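Local coordinates for protein methionine-R-sulfoxide reductase (Neisseria meningitidis, PDB 3MMH) that reduces free methionine-R-sulfoxide to methionine, using a GAF-type fold, at residues E17-I22 / A146-E151; S24-E29 / V33-N38. All coordinates share one frame; numbering follows the deposited sequence. Where two conformers were deposited one is given.

Contact 1. Residues E17-I22 / A146-E151; sequences EVLPQI and ALYLGE
Leu19 meets Tyr148 and Glu151 where two helices of the GAF fold, 11-27 near the N-terminus and 143-165 at the C-terminus, lie side by side. Residues 17-22 touch 146-151 through this one leucine, and no hydrogen bond crosses between them. Glu17 and Val18 face other neighbours. The carboxylate of Glu17 is held by His5, Ser7 and Ala8 of the N-terminal arm, while Val18 packs on Val42 and Ala46 of helix 32-47. Leu19 then reaches across with its CD2 branch. That methyl sits 3.6 Å from the backbone O of Tyr148 and approaches the phenol ring obliquely, the two side chains crossing at about a right angle. With CG of Tyr148 beside its backbone N (chi1 -72°), ring atom CD1 comes to 4.0 Å from Leu19 CD2; the ring of Tyr15 also meets the phenol. Pro20 has no N-H to give to the preceding turn, and helix 11-27 kinks there. One turn after Glu17, Gln21 sends NE2 back to Glu17 O (3.0 Å) in a nearly straight bond, the oxygen lying in the amide plane but the donor well above the carbonyl plane; NE2 also bonds to His5 O. Ile22 turns to Thr39 and Val42. On the far helix, Glu151 adds the second touch, its CB lying 4.0 Å from Leu19 CD2.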
ATOM      1  N   GLU A  17      -8.226   3.334  20.959  1.00 12.35           N
ATOM      2  CA  GLU A  17      -7.028   4.151  20.883  1.00 13.54           C
ATOM      3  C   GLU A  17      -6.655   4.594  19.508  1.00 12.45           C
ATOM      4  O   GLU A  17      -6.285   5.742  19.294  1.00 13.84           O
ATOM      5  CB  GLU A  17      -5.852   3.433  21.572  1.00 14.11           C
ATOM      6  CG  GLU A  17      -4.590   4.152  21.709  1.00 16.42           C
ATOM      7  CD  GLU A  17      -3.505   3.412  22.440  1.00 18.42           C
ATOM      8  OE1 GLU A  17      -3.617   2.232  22.665  1.00 20.23           O
ATOM      9  OE2 GLU A  17      -2.468   4.024  22.784  1.00 24.92           O
ATOM     10  N   VAL A  18      -6.793   3.696  18.531  1.00 11.40           N
ATOM     11  CA  VAL A  18      -6.263   3.880  17.224  0.60 12.21           C
ATOM     12  C   VAL A  18      -7.255   4.551  16.257  1.00 11.28           C
ATOM     13  O   VAL A  18      -6.835   5.338  15.409  1.00 11.92           O
ATOM     14  CB  VAL A  18      -5.787   2.568  16.712  0.60 15.26           C
ATOM     15  CG1 VAL A  18      -5.506   2.577  15.150  0.60 14.78           C
ATOM     16  CG2 VAL A  18      -4.505   2.221  17.454  0.60 16.57           C
ATOM     17  N   LEU A  19      -8.554   4.247  16.340  1.00 11.16           N
ATOM     18  CA  LEU A  19      -9.492   4.868  15.371  1.00 11.39           C
ATOM     19  C   LEU A  19      -9.410   6.384  15.399  1.00 10.93           C
ATOM     20  O   LEU A  19      -9.417   6.982  14.324  1.00 10.77           O
ATOM     21  CB  LEU A  19     -10.933   4.434  15.593  1.00 12.90           C
ATOM     22  CG  LEU A  19     -11.440   3.304  14.750  1.00 21.55           C
ATOM     23  CD1 LEU A  19     -10.633   2.155  14.619  1.00 24.36           C
ATOM     24  CD2 LEU A  19     -12.860   2.994  15.129  1.00 23.71           C
ATOM     25  N   PRO A  20      -9.326   7.090  16.546  1.00 10.34           N
ATOM     26  CA  PRO A  20      -9.280   8.539  16.506  1.00 11.11           C
ATOM     27  C   PRO A  20      -7.992   8.996  15.882  1.00 10.97           C
ATOM     28  O   PRO A  20      -7.963  10.072  15.250  1.00 11.66           O
ATOM     29  CB  PRO A  20      -9.372   8.939  17.990  1.00 13.45           C
ATOM     30  CG  PRO A  20     -10.017   7.736  18.637  1.00 15.15           C
ATOM     31  CD  PRO A  20      -9.567   6.577  17.897  1.00 11.76           C
ATOM     32  N   GLN A  21      -6.890   8.277  16.002  1.00 10.57           N
ATOM     33  CA  GLN A  21      -5.665   8.619  15.371  1.00 10.74           C
ATOM     34  C   GLN A  21      -5.740   8.484  13.858  1.00 10.71           C
ATOM     35  O   GLN A  21      -5.289   9.365  13.138  1.00 11.89           O
ATOM     36  CB  GLN A  21      -4.525   7.802  15.916  1.00 11.27           C
ATOM     37  CG  GLN A  21      -4.240   8.104  17.397  1.00 12.96           C
ATOM     38  CD  GLN A  21      -3.110   7.315  17.976  1.00 13.51           C
ATOM     39  OE1 GLN A  21      -1.939   7.589  17.626  1.00 15.97           O
ATOM     40  NE2 GLN A  21      -3.393   6.335  18.748  1.00 17.15           N
ATOM     41  N   ILE A  22      -6.348   7.416  13.382  1.00  9.73           N
ATOM     42  CA  ILE A  22      -6.598   7.275  11.946  1.00 10.39           C
ATOM     43  C   ILE A  22      -7.465   8.447  11.447  1.00 10.03           C
ATOM     44  O   ILE A  22      -7.173   9.028  10.420  1.00 10.92           O
ATOM     45  CB  ILE A  22      -7.235   5.937  11.532  1.00  9.98           C
ATOM     46  CG1 ILE A  22      -6.308   4.764  11.879  1.00 10.87           C
ATOM     47  CG2 ILE A  22      -7.585   5.957  10.015  1.00 11.69           C
ATOM     48  CD1 ILE A  22      -6.852   3.417  11.654  1.00 12.19           C
ATOM     49  N   ALA A 146     -15.723  -6.371  13.712  1.00 10.65           N
ATOM     50  CA  ALA A 146     -16.829  -5.938  12.860  1.00 11.46           C
ATOM     51  C   ALA A 146     -17.284  -4.566  13.297  1.00 11.13           C
ATOM     52  O   ALA A 146     -17.553  -3.688  12.475  1.00 11.63           O
ATOM     53  CB  ALA A 146     -17.949  -6.977  12.904  1.00 12.48           C
ATOM     54  N   LEU A 147     -17.473  -4.328  14.592  1.00 11.45           N
ATOM     55  CA  LEU A 147     -17.951  -3.045  15.080  0.70 11.41           C
ATOM     56  C   LEU A 147     -16.980  -1.909  14.701  1.00 10.20           C
ATOM     57  O   LEU A 147     -17.368  -0.907  14.105  1.00 10.93           O
ATOM     58  CB  LEU A 147     -18.167  -3.081  16.593  0.70 13.19           C
ATOM     59  CG  LEU A 147     -18.744  -1.785  17.190  0.70 13.96           C
ATOM     60  CD1 LEU A 147     -20.263  -1.780  16.929  0.70 14.24           C
ATOM     61  CD2 LEU A 147     -18.472  -1.717  18.714  0.70 14.26           C
ATOM     62  N   TYR A 148     -15.732  -2.053  15.085  1.00 10.97           N
ATOM     63  CA  TYR A 148     -14.778  -0.976  14.914  1.00 10.12           C
ATOM     64  C   TYR A 148     -14.280  -0.790  13.518  1.00 10.14           C
ATOM     65  O   TYR A 148     -14.150   0.357  13.069  1.00 10.61           O
ATOM     66  CB  TYR A 148     -13.627  -1.132  15.920  1.00 10.86           C
ATOM     67  CG  TYR A 148     -14.066  -0.807  17.323  1.00 12.25           C
ATOM     68  CD1 TYR A 148     -14.549   0.452  17.685  1.00 13.88           C
ATOM     69  CD2 TYR A 148     -13.887  -1.724  18.362  1.00 13.20           C
ATOM     70  CE1 TYR A 148     -14.935   0.706  19.001  1.00 15.30           C
ATOM     71  CE2 TYR A 148     -14.245  -1.412  19.668  1.00 14.43           C
ATOM     72  CZ  TYR A 148     -14.807  -0.213  19.967  1.00 14.43           C
ATOM     73  OH  TYR A 148     -15.175   0.066  21.289  1.00 18.69           O
ATOM     74  N   LEU A 149     -14.120  -1.852  12.736  1.00  9.66           N
ATOM     75  CA  LEU A 149     -13.806  -1.641  11.310  1.00  9.98           C
ATOM     76  C   LEU A 149     -15.009  -1.106  10.590  1.00  9.07           C
ATOM     77  O   LEU A 149     -14.850  -0.357   9.611  1.00 10.07           O
ATOM     78  CB  LEU A 149     -13.264  -2.910  10.652  1.00  9.61           C
ATOM     79  CG  LEU A 149     -11.903  -3.392  11.200  1.00  9.56           C
ATOM     80  CD1 LEU A 149     -11.579  -4.760  10.660  1.00 10.91           C
ATOM     81  CD2 LEU A 149     -10.798  -2.371  10.876  1.00 10.89           C
ATOM     82  N   GLY A 150     -16.238  -1.388  11.042  1.00 10.58           N
ATOM     83  CA  GLY A 150     -17.392  -0.699  10.482  1.00 11.31           C
ATOM     84  C   GLY A 150     -17.392   0.775  10.757  1.00 10.96           C
ATOM     85  O   GLY A 150     -17.734   1.568   9.855  1.00 12.88           O
ATOM     86  N   GLU A 151     -16.968   1.180  11.938  1.00 11.62           N
ATOM     87  CA  GLU A 151     -16.849   2.619  12.207  1.00 12.44           C
ATOM     88  C   GLU A 151     -15.719   3.233  11.399  1.00 11.17           C
ATOM     89  O   GLU A 151     -15.863   4.359  10.923  1.00 11.89           O
ATOM     90  CB  GLU A 151     -16.590   2.822  13.708  1.00 14.30           C
ATOM     91  CG  GLU A 151     -17.761   2.510  14.643  1.00 20.02           C
ATOM     92  CD  GLU A 151     -19.035   3.247  14.241  0.80 23.84           C
ATOM     93  OE1 GLU A 151     -18.972   4.450  13.984  0.80 31.72           O
ATOM     94  OE2 GLU A 151     -20.057   2.559  14.062  0.80 34.95           O
TER

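Contact 2. Residues S24-E29 / V33-N38; sequences SVVADE and VANLAN
Asn35 ND2 donates to Glu29 O across 2.9 Å, a hydrogen bond between the two segments. It is fairly straight, at 164°. The acceptor lies close to the amide plane, whereas the donor stands above the carbonyl plane, off its lone pairs. Glu29 O also accepts from Arg159 of helix 143-165. Van der Waals contacts line the oxygen side of the amide: OD1 of Asn35 rests 3.4 Å from Val26 CA and 3.5 Å from Glu29 CB, buried with no hydrogen-bond partner in the model, and Val26 CG1 lies against Asn35 CB at 3.9 Å. Glu29 CG touches Ala34 CB, and Val25 CG1 meets Asn38 CB at 4.2 Å. Polar bonds to the second subunit come from Glu29 and Asn38. Glu29 extends CG anti to its own N (chi1 176°) and then bends, and OE1 forms a salt bridge to Arg77 and bonds to Thr76 of the second subunit; OE2 takes the N-H of Asp31. Asn38 ND2 bonds to Ala74 O of that subunit. These contacts close an antiparallel helical hairpin of the GAF fold, where Asn35, Thr30 and Arg159 form a magnesium site.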
ATOM      1  N   SER A  24      -7.710  11.416  12.525  1.00 11.74           N
ATOM      2  CA  SER A  24      -6.869  12.612  12.482  0.50 11.98           C
ATOM      3  C   SER A  24      -5.948  12.602  11.286  1.00 12.81           C
ATOM      4  O   SER A  24      -5.793  13.604  10.575  1.00 14.88           O
ATOM      5  CB  SER A  24      -5.974  12.660  13.723  0.50 11.47           C
ATOM      6  OG  SER A  24      -5.090  13.783  13.586  0.50 16.08           O
ATOM      7  N   VAL A  25      -5.296  11.450  11.043  1.00 12.31           N
ATOM      8  CA  VAL A  25      -4.343  11.333   9.958  1.00 13.47           C
ATOM      9  C   VAL A  25      -5.056  11.539   8.601  1.00 13.36           C
ATOM     10  O   VAL A  25      -4.564  12.326   7.772  1.00 17.78           O
ATOM     11  CB  VAL A  25      -3.671   9.951  10.022  1.00 14.96           C
ATOM     12  CG1 VAL A  25      -2.987   9.605   8.762  1.00 18.47           C
ATOM     13  CG2 VAL A  25      -2.705   9.803  11.216  1.00 15.72           C
ATOM     14  N   VAL A  26      -6.176  10.964   8.371  1.00 11.26           N
ATOM     15  CA  VAL A  26      -6.875  11.070   7.116  1.00 12.43           C
ATOM     16  C   VAL A  26      -7.603  12.369   6.927  1.00 12.29           C
ATOM     17  O   VAL A  26      -7.933  12.752   5.818  1.00 12.42           O
ATOM     18  CB  VAL A  26      -7.742   9.835   6.793  1.00 11.14           C
ATOM     19  CG1 VAL A  26      -6.912   8.559   6.765  1.00 12.85           C
ATOM     20  CG2 VAL A  26      -8.908   9.726   7.676  1.00 12.29           C
ATOM     21  N   ALA A  27      -7.841  13.095   8.032  1.00 13.63           N
ATOM     22  CA  ALA A  27      -8.448  14.392   7.981  1.00 14.32           C
ATOM     23  C   ALA A  27      -7.580  15.406   7.234  1.00 14.95           C
ATOM     24  O   ALA A  27      -8.078  16.371   6.682  1.00 18.46           O
ATOM     25  CB  ALA A  27      -8.756  14.917   9.376  1.00 15.60           C
ATOM     26  N   ASP A  28      -6.275  15.156   7.210  0.50 16.82           N
ATOM     27  CA  ASP A  28      -5.314  16.162   6.775  0.50 18.01           C
ATOM     28  C   ASP A  28      -4.803  15.872   5.366  0.50 16.55           C
ATOM     29  O   ASP A  28      -3.770  16.400   4.955  0.50 19.92           O
ATOM     30  CB  ASP A  28      -4.137  16.223   7.749  0.50 19.72           C
ATOM     31  CG  ASP A  28      -4.545  16.703   9.128  0.50 23.92           C
ATOM     32  OD1 ASP A  28      -5.633  17.305   9.252  0.50 26.18           O
ATOM     33  OD2 ASP A  28      -3.778  16.480  10.088  0.50 30.15           O
ATOM     34  N   GLU A  29      -5.527  15.035   4.628  1.00 14.24           N
ATOM     35  CA  GLU A  29      -5.190  14.759   3.206  1.00 13.58           C
ATOM     36  C   GLU A  29      -6.481  14.502   2.468  1.00 13.41           C
ATOM     37  O   GLU A  29      -7.428  13.962   3.049  1.00 12.92           O
ATOM     38  CB  GLU A  29      -4.251  13.576   3.147  1.00 12.95           C
ATOM     39  CG  GLU A  29      -3.872  13.075   1.763  1.00 12.11           C
ATOM     40  CD  GLU A  29      -3.280  14.164   0.877  1.00 13.95           C
ATOM     41  OE1 GLU A  29      -2.218  14.737   1.230  1.00 14.47           O
ATOM     42  OE2 GLU A  29      -3.919  14.501  -0.153  1.00 14.54           O
ATOM     43  N   VAL A  33      -6.262   7.570  -2.439  1.00  9.84           N
ATOM     44  CA  VAL A  33      -5.287   6.499  -2.372  1.00 10.00           C
ATOM     45  C   VAL A  33      -4.260   6.718  -1.239  1.00  9.41           C
ATOM     46  O   VAL A  33      -3.936   5.774  -0.527  1.00  9.19           O
ATOM     47  CB  VAL A  33      -4.572   6.311  -3.753  1.00 10.95           C
ATOM     48  CG1 VAL A  33      -3.358   5.444  -3.663  1.00 12.02           C
ATOM     49  CG2 VAL A  33      -5.612   5.712  -4.748  1.00 13.38           C
ATOM     50  N   ALA A  34      -3.803   7.966  -1.044  1.00  9.16           N
ATOM     51  CA  ALA A  34      -2.894   8.256   0.046  1.00  9.70           C
ATOM     52  C   ALA A  34      -3.521   7.892   1.386  1.00  8.69           C
ATOM     53  O   ALA A  34      -2.897   7.308   2.274  1.00  9.13           O
ATOM     54  CB  ALA A  34      -2.438   9.727   0.043  1.00 10.66           C
ATOM     55  N   ASN A  35      -4.793   8.244   1.568  1.00  8.55           N
ATOM     56  CA  ASN A  35      -5.516   7.967   2.782  1.00  8.80           C
ATOM     57  C   ASN A  35      -5.706   6.476   3.030  1.00  7.79           C
ATOM     58  O   ASN A  35      -5.562   5.989   4.148  1.00  8.57           O
ATOM     59  CB  ASN A  35      -6.805   8.729   2.881  1.00  9.32           C
ATOM     60  CG  ASN A  35      -6.622  10.187   3.275  1.00 10.15           C
ATOM     61  OD1 ASN A  35      -5.663  10.507   3.938  1.00 10.64           O
ATOM     62  ND2 ASN A  35      -7.591  11.036   2.860  1.00 11.16           N
ATOM     63  N   LEU A  36      -6.025   5.738   1.973  1.00  8.32           N
ATOM     64  CA  LEU A  36      -6.129   4.282   2.094  1.00  8.46           C
ATOM     65  C   LEU A  36      -4.800   3.686   2.472  1.00  7.60           C
ATOM     66  O   LEU A  36      -4.696   2.762   3.294  1.00  8.24           O
ATOM     67  CB  LEU A  36      -6.659   3.651   0.791  1.00  8.45           C
ATOM     68  CG  LEU A  36      -8.124   4.043   0.457  1.00  9.54           C
ATOM     69  CD1 LEU A  36      -8.475   3.426  -0.913  1.00 11.42           C
ATOM     70  CD2 LEU A  36      -9.120   3.722   1.548  1.00 10.57           C
ATOM     71  N   ALA A  37      -3.727   4.162   1.839  1.00  7.69           N
ATOM     72  CA  ALA A  37      -2.381   3.657   2.093  1.00  7.54           C
ATOM     73  C   ALA A  37      -1.978   3.890   3.521  1.00  7.72           C
ATOM     74  O   ALA A  37      -1.460   2.987   4.233  1.00  7.80           O
ATOM     75  CB  ALA A  37      -1.393   4.247   1.095  1.00  9.15           C
ATOM     76  N   ASN A  38      -2.198   5.093   4.055  1.00  7.82           N
ATOM     77  CA  ASN A  38      -1.830   5.348   5.450  1.00  8.05           C
ATOM     78  C   ASN A  38      -2.779   4.573   6.415  1.00  7.39           C
ATOM     79  O   ASN A  38      -2.316   4.143   7.477  1.00  8.09           O
ATOM     80  CB  ASN A  38      -1.828   6.849   5.810  1.00  8.76           C
ATOM     81  CG  ASN A  38      -0.473   7.485   5.590  1.00  8.53           C
ATOM     82  OD1 ASN A  38       0.537   6.660   5.559  1.00 12.17           O
ATOM     83  ND2 ASN A  38      -0.391   8.729   5.350  1.00  7.10           N
TER

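Overall arrangement
Helix 11-27 joins the two contacts, whose centres lie about 14 Å apart. In contact 1 its middle leans on the C-terminal helix 143-165; in contact 2 helix 32-47, the next in the chain, runs back along its C-terminal end. Val26 on Ile155 and Asn35 on Arg159 tie the hairpin to helix 143-165 as well. Leu149 on Ile117 and Val119, and Leu36 on Phe54 and Leu56, pack the helices against the antiparallel sheet. The Asn35 side chain is about 3 Å from a bound magnesium ion, the Tyr148 side chain about 9 Å from one. None of the residues of either contact belongs to the methionine sulfoxide pocket, which includes Trp51, Cys85 and Cys109. Contact 2 alone reaches the second subunit.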